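Local coordinates for protein ecdysteroid-phosphate phosphatase (Bombyx mori, PDB 3C7T) that removes phosphate from ecdysone 22-phosphate and related ecdysteroid phosphates to release the active hormones, and also dephosphorylates phosphotyrosine, at residues A[191-196]-A[222-227]. Numbering follows the deposited sequence.
Sequences GHAITL and LLKVPY. With WO4 (tungstate(VI)ion), chain E.
In the tungstate-filled active site of this histidine phosphatase domain, helix 193-204 meets the loop that leads into strand 230-235 through Ala193, Leu196, Lys224 and Val225. Ala193 CB lies 3.7 Å from Lys224 CG, and Val225 CG2 rests beside the backbone of Ala193 and against Leu196 CD2, 4.3 Å away. Phe256 of the second subunit packs on both Val225 and Leu196. Beyond CG the lysine runs fully extended past Ala193, and Lys224 NZ hydrogen-bonds tungstate O2 at 2.7 Å. Ala193 N donates to tungstate O1 (2.6 Å), at a bent angle of 131°. His192 turns its ring edge to the anion: with CG anti to the carbonyl carbon (chi1 -58°), His192 ND1 donates a hydrogen bond to tungstate O4, in the ring plane, 2.6 Å long and nearly straight at 169°. NE2 is tied to Ser88 OG, so both ring nitrogens are held and the ring's rotation is fixed. With an alanine at His192, tungstate O4 would probably lose its in-plane donor and Ser88 OG its partner. Thr195 OG1 accepts the backbone N-H of His192 at 2.8 Å. Arg11, Arg15 and Arg92 also hydrogen-bond tungstate, which probably mimics the phosphate held near the nucleophile His12, in the basic phosphate pocket characteristic of branch 1 histidine phosphatases.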
ATOM      1  N   GLY A 191     -17.110  -6.074   5.823  1.00 19.66           N
ATOM      2  CA  GLY A 191     -17.420  -7.420   5.351  1.00 19.92           C
ATOM      3  C   GLY A 191     -16.845  -7.747   3.989  1.00 20.03           C
ATOM      4  O   GLY A 191     -15.647  -7.627   3.751  1.00 20.69           O
ATOM      5  N   HIS A 192     -17.732  -8.169   3.104  1.00 19.86           N
ATOM      6  CA  HIS A 192     -17.388  -8.815   1.849  1.00 19.74           C
ATOM      7  C   HIS A 192     -17.901  -7.913   0.716  1.00 19.98           C
ATOM      8  O   HIS A 192     -18.514  -6.887   0.995  1.00 20.68           O
ATOM      9  CB  HIS A 192     -18.048 -10.207   1.831  1.00 19.19           C
ATOM     10  CG  HIS A 192     -17.640 -11.075   2.987  1.00 18.10           C
ATOM     11  ND1 HIS A 192     -16.453 -11.782   3.015  1.00 19.34           N
ATOM     12  CD2 HIS A 192     -18.251 -11.317   4.170  1.00 20.22           C
ATOM     13  CE1 HIS A 192     -16.355 -12.423   4.168  1.00 21.90           C
ATOM     14  NE2 HIS A 192     -17.442 -12.168   4.881  1.00 22.25           N
ATOM     15  N   ALA A 193     -17.664  -8.278  -0.544  1.00 22.28           N
ATOM     16  CA  ALA A 193     -18.089  -7.442  -1.684  1.00 22.33           C
ATOM     17  C   ALA A 193     -19.610  -7.231  -1.663  1.00 23.63           C
ATOM     18  O   ALA A 193     -20.102  -6.117  -1.906  1.00 24.31           O
ATOM     19  CB  ALA A 193     -17.640  -8.054  -3.006  1.00 22.67           C
ATOM     20  N   ILE A 194     -20.329  -8.295  -1.293  1.00 22.92           N
ATOM     21  CA  ILE A 194     -21.798  -8.322  -1.262  1.00 23.30           C
ATOM     22  C   ILE A 194     -22.401  -7.448  -0.131  1.00 22.66           C
ATOM     23  O   ILE A 194     -23.580  -7.035  -0.191  1.00 23.36           O
ATOM     24  CB  ILE A 194     -22.273  -9.807  -1.176  1.00 23.37           C
ATOM     25  CG1 ILE A 194     -23.778  -9.969  -1.443  1.00 26.05           C
ATOM     26  CG2 ILE A 194     -21.865 -10.447   0.162  1.00 23.34           C
ATOM     27  CD1 ILE A 194     -24.237  -9.410  -2.761  1.00 28.25           C
ATOM     28  N   THR A 195     -21.592  -7.150   0.887  1.00 22.40           N
ATOM     29  CA  THR A 195     -22.029  -6.399   2.068  1.00 21.97           C
ATOM     30  C   THR A 195     -22.610  -5.029   1.719  1.00 22.67           C
ATOM     31  O   THR A 195     -23.591  -4.566   2.349  1.00 21.49           O
ATOM     32  CB  THR A 195     -20.880  -6.253   3.085  1.00 22.67           C
ATOM     33  OG1 THR A 195     -20.468  -7.559   3.483  1.00 21.48           O
ATOM     34  CG2 THR A 195     -21.318  -5.439   4.350  1.00 22.33           C
ATOM     35  N   LEU A 196     -22.014  -4.387   0.705  1.00 22.26           N
ATOM     36  CA  LEU A 196     -22.470  -3.074   0.266  1.00 23.46           C
ATOM     37  C   LEU A 196     -23.906  -3.138  -0.257  1.00 24.10           C
ATOM     38  O   LEU A 196     -24.760  -2.363   0.193  1.00 24.67           O
ATOM     39  CB  LEU A 196     -21.519  -2.462  -0.773  1.00 22.71           C
ATOM     40  CG  LEU A 196     -20.241  -1.809  -0.208  1.00 23.85           C
ATOM     41  CD1 LEU A 196     -19.288  -2.807   0.474  1.00 24.71           C
ATOM     42  CD2 LEU A 196     -19.500  -1.071  -1.336  1.00 21.59           C
ATOM     43  N   LEU A 222     -21.315  -7.974 -12.575  1.00 24.90           N
ATOM     44  CA  LEU A 222     -20.401  -9.003 -13.061  1.00 22.73           C
ATOM     45  C   LEU A 222     -19.116  -9.080 -12.249  1.00 22.42           C
ATOM     46  O   LEU A 222     -18.529 -10.156 -12.100  1.00 21.80           O
ATOM     47  CB  LEU A 222     -20.076  -8.757 -14.532  1.00 23.28           C
ATOM     48  CG  LEU A 222     -19.211  -9.795 -15.254  1.00 21.57           C
ATOM     49  CD1 LEU A 222     -19.792 -11.214 -15.210  1.00 21.09           C
ATOM     50  CD2 LEU A 222     -19.048  -9.332 -16.702  1.00 21.28           C
ATOM     51  N   LEU A 223     -18.678  -7.925 -11.744  1.00 22.29           N
ATOM     52  CA  LEU A 223     -17.430  -7.807 -10.999  1.00 22.47           C
ATOM     53  C   LEU A 223     -17.681  -7.447  -9.547  1.00 22.27           C
ATOM     54  O   LEU A 223     -18.662  -6.772  -9.239  1.00 23.05           O
ATOM     55  CB  LEU A 223     -16.570  -6.719 -11.632  1.00 22.97           C
ATOM     56  CG  LEU A 223     -16.220  -6.891 -13.098  1.00 24.10           C
ATOM     57  CD1 LEU A 223     -15.293  -5.766 -13.484  1.00 24.64           C
ATOM     58  CD2 LEU A 223     -15.544  -8.250 -13.345  1.00 25.64           C
ATOM     59  N   LYS A 224     -16.811  -7.915  -8.655  1.00 21.99           N
ATOM     60  CA  LYS A 224     -16.866  -7.523  -7.250  1.00 21.31           C
ATOM     61  C   LYS A 224     -16.395  -6.096  -7.114  1.00 21.45           C
ATOM     62  O   LYS A 224     -15.486  -5.667  -7.845  1.00 21.30           O
ATOM     63  CB  LYS A 224     -15.956  -8.403  -6.390  1.00 21.02           C
ATOM     64  CG  LYS A 224     -16.487  -9.774  -6.131  1.00 21.93           C
ATOM     65  CD  LYS A 224     -15.561 -10.617  -5.237  1.00 21.92           C
ATOM     66  CE  LYS A 224     -16.279 -11.904  -4.828  1.00 24.21           C
ATOM     67  NZ  LYS A 224     -15.519 -12.981  -4.153  1.00 22.85           N
ATOM     68  N   VAL A 225     -16.996  -5.375  -6.171  1.00 20.63           N
ATOM     69  CA  VAL A 225     -16.496  -4.046  -5.808  1.00 21.18           C
ATOM     70  C   VAL A 225     -15.018  -4.181  -5.376  1.00 20.89           C
ATOM     71  O   VAL A 225     -14.613  -5.242  -4.882  1.00 21.16           O
ATOM     72  CB  VAL A 225     -17.358  -3.385  -4.713  1.00 21.91           C
ATOM     73  CG1 VAL A 225     -18.824  -3.248  -5.200  1.00 20.53           C
ATOM     74  CG2 VAL A 225     -17.289  -4.151  -3.406  1.00 20.30           C
ATOM     75  N   PRO A 226     -14.215  -3.122  -5.577  1.00 21.07           N
ATOM     76  CA  PRO A 226     -12.781  -3.164  -5.236  1.00 20.37           C
ATOM     77  C   PRO A 226     -12.487  -3.390  -3.750  1.00 19.15           C
ATOM     78  O   PRO A 226     -13.359  -3.203  -2.904  1.00 18.98           O
ATOM     79  CB  PRO A 226     -12.304  -1.771  -5.639  1.00 21.64           C
ATOM     80  CG  PRO A 226     -13.302  -1.314  -6.684  1.00 21.35           C
ATOM     81  CD  PRO A 226     -14.590  -1.838  -6.189  1.00 21.13           C
ATOM     82  N   TYR A 227     -11.253  -3.771  -3.435  1.00 17.59           N
ATOM     83  CA  TYR A 227     -10.869  -3.899  -2.029  1.00 18.28           C
ATOM     84  C   TYR A 227     -11.106  -2.589  -1.305  1.00 18.13           C
ATOM     85  O   TYR A 227     -10.802  -1.512  -1.852  1.00 18.15           O
ATOM     86  CB  TYR A 227      -9.396  -4.227  -1.941  1.00 18.70           C
ATOM     87  CG  TYR A 227      -8.975  -5.624  -2.366  1.00 18.04           C
ATOM     88  CD1 TYR A 227      -9.608  -6.762  -1.843  1.00 20.02           C
ATOM     89  CD2 TYR A 227      -7.866  -5.806  -3.194  1.00 19.25           C
ATOM     90  CE1 TYR A 227      -9.168  -8.038  -2.179  1.00 18.72           C
ATOM     91  CE2 TYR A 227      -7.414  -7.091  -3.544  1.00 19.86           C
ATOM     92  CZ  TYR A 227      -8.084  -8.203  -3.026  1.00 21.40           C
ATOM     93  OH  TYR A 227      -7.648  -9.476  -3.331  1.00 26.57           O
TER
HETATM   94  W   WO4 E   1     -14.393 -11.193  -0.471  1.00 20.56           W
HETATM   95  O1  WO4 E   1     -15.369  -9.555  -0.789  1.00 20.07           O
HETATM   96  O2  WO4 E   1     -15.535 -12.418  -1.540  1.00 18.66           O
HETATM   97  O3  WO4 E   1     -12.617 -11.496  -1.306  1.00 13.35           O
HETATM   98  O4  WO4 E   1     -14.521 -11.977   1.326  1.00 18.26           O